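Local coordinates for HmuY protein (Prevotella intermedia, PDB 6R2H) that probably binds heme as a hemophore-like member of the HmuY family, capturing it as a source of iron for the bacterium, at residues A[97-101]-A[102-106]. Residues are numbered along the deposited sequence; the frame is centred on the assembly and turned at random.
Sequences NALPA and GNYVA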
loop_
_atom_site.group_PDB
_atom_site.type_symbol
_atom_site.label_atom_id
_atom_site.label_comp_id
_atom_site.label_asym_id
_atom_site.label_seq_id
_atom_site.Cartn_x
_atom_site.Cartn_y
_atom_site.Cartn_z
ATOM N N ASN A 97 0.997 20.996 -9.617
ATOM C CA ASN A 97 -0.379 20.851 -10.075
ATOM C C ASN A 97 -0.485 19.997 -11.333
ATOM O O ASN A 97 -1.574 19.825 -11.868
ATOM C CB ASN A 97 -1.047 22.203 -10.328
ATOM C CG ASN A 97 -1.632 22.796 -9.067
ATOM O OD1 ASN A 97 -2.702 22.375 -8.615
ATOM N ND2 ASN A 97 -0.928 23.763 -8.496
ATOM N N ALA A 98 0.653 19.484 -11.800
ATOM C CA ALA A 98 0.670 18.518 -12.884
ATOM C C ALA A 98 1.783 17.512 -12.612
ATOM O O ALA A 98 2.710 17.798 -11.850
ATOM C CB ALA A 98 0.870 19.234 -14.197
ATOM N N LEU A 99 1.679 16.338 -13.247
ATOM C CA LEU A 99 2.677 15.288 -13.156
ATOM C C LEU A 99 3.908 15.683 -13.967
ATOM O O LEU A 99 3.784 16.118 -15.112
ATOM C CB LEU A 99 2.060 14.006 -13.713
ATOM C CG LEU A 99 1.315 13.136 -12.709
ATOM C CD1 LEU A 99 0.130 13.875 -12.126
ATOM C CD2 LEU A 99 0.860 11.860 -13.378
ATOM N N PRO A 100 5.127 15.584 -13.384
ATOM C CA PRO A 100 6.358 15.801 -14.142
ATOM C C PRO A 100 6.768 14.566 -14.936
ATOM O O PRO A 100 6.252 13.474 -14.699
ATOM C CB PRO A 100 7.375 16.055 -13.026
ATOM C CG PRO A 100 6.874 15.212 -11.880
ATOM C CD PRO A 100 5.366 15.313 -11.957
ATOM N N ALA A 101 7.696 14.752 -15.882
ATOM C CA ALA A 101 8.286 13.628 -16.594
ATOM C C ALA A 101 9.273 12.916 -15.669
ATOM O O ALA A 101 9.798 13.521 -14.731
ATOM C CB ALA A 101 8.937 14.090 -17.873
ATOM N N GLY A 102 9.493 11.625 -15.938
ATOM C CA GLY A 102 10.408 10.818 -15.144
ATOM C C GLY A 102 10.130 9.324 -15.294
ATOM O O GLY A 102 9.406 8.915 -16.198
ATOM N N ASN A 103 10.720 8.523 -14.402
ATOM C CA ASN A 103 10.612 7.079 -14.514
ATOM C C ASN A 103 9.515 6.559 -13.590
ATOM O O ASN A 103 9.720 6.394 -12.385
ATOM C CB ASN A 103 11.977 6.400 -14.380
ATOM C CG ASN A 103 12.918 6.879 -15.468
ATOM O OD1 ASN A 103 14.118 7.022 -15.244
ATOM N ND2 ASN A 103 12.377 7.162 -16.646
ATOM N N TYR A 104 8.345 6.318 -14.186
ATOM C CA TYR A 104 7.179 5.860 -13.455
ATOM C C TYR A 104 7.253 4.340 -13.283
ATOM O O TYR A 104 7.653 3.639 -14.209
ATOM C CB TYR A 104 5.926 6.379 -14.160
ATOM C CG TYR A 104 5.645 7.832 -13.888
ATOM C CD1 TYR A 104 6.383 8.835 -14.501
ATOM C CD2 TYR A 104 4.631 8.217 -13.024
ATOM C CE1 TYR A 104 6.137 10.177 -14.248
ATOM C CE2 TYR A 104 4.352 9.551 -12.775
ATOM C CZ TYR A 104 5.113 10.531 -13.386
ATOM O OH TYR A 104 4.857 11.840 -13.127
ATOM N N VAL A 105 6.870 3.842 -12.096
ATOM C CA VAL A 105 7.035 2.430 -11.771
ATOM C C VAL A 105 5.680 1.729 -11.706
ATOM O O VAL A 105 4.812 2.177 -10.964
ATOM C CB VAL A 105 7.804 2.238 -10.449
ATOM C CG1 VAL A 105 8.098 0.761 -10.218
ATOM C CG2 VAL A 105 9.075 3.077 -10.388
ATOM N N ALA A 106 5.526 0.623 -12.457
ATOM C CA ALA A 106 4.319 -0.199 -12.442
ATOM C C ALA A 106 4.344 -1.171 -11.258
ATOM O O ALA A 106 5.399 -1.404 -10.671
ATOM C CB ALA A 106 4.186 -0.953 -13.749
#
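With CG anti to the carbonyl carbon in both residues (chi1 -77° in Tyr104, -89° in Leu99), the tyrosine ring turns back along its own chain and the leucine branches gather beside its hydroxyl end. This is a tyrosine corner, a motif well known from Greek-key beta proteins, here with the phenol bonded to the residue four places earlier. Its usual signature, a hydrophobic residue, often leucine, five places before the tyrosine and an almost invariant glycine two before it, is met by Leu99 and Gly102. Tyr104 OH donates to Pro100 O at 2.7 Å, lying in the carbonyl plane with a C=O...donor angle of 151°. Because the acceptor also lies in the plane of the ring, the O-H can point at it while staying in that plane, the rotation a phenol prefers by conjugation. Proline suits the bend: its ring restricts phi and so holds the extended backbone that presents Pro100 O to the hydroxyl, and its CD sits 3.7 Å from Tyr104 OH. Leu99 packs its hydrophobic side chain against the hydroxyl end of the ring, with CB 3.6 Å from Tyr104 OH and CD2 4.2 Å from Tyr104 CE2, the branched end meeting the ring at a slant. Beyond the pair, both side chains rest on Ala157 and Lys159 of strand 155-160. The Tyr104-Pro100 bond thus ties the end of the loop after strand 83-87 to the start of edge strand 105-106, whose Val105 bonds through its backbone to Val85. Gly102 fits the turn because at its backbone angles a beta carbon would press on the carbonyl oxygen of Ala101. The same ring edge takes up two backbone oxygens: Gly102 O lies in plane 3.5 Å from Tyr104 CD1, and Pro100 O is 3.3 Å from Tyr104 CE1.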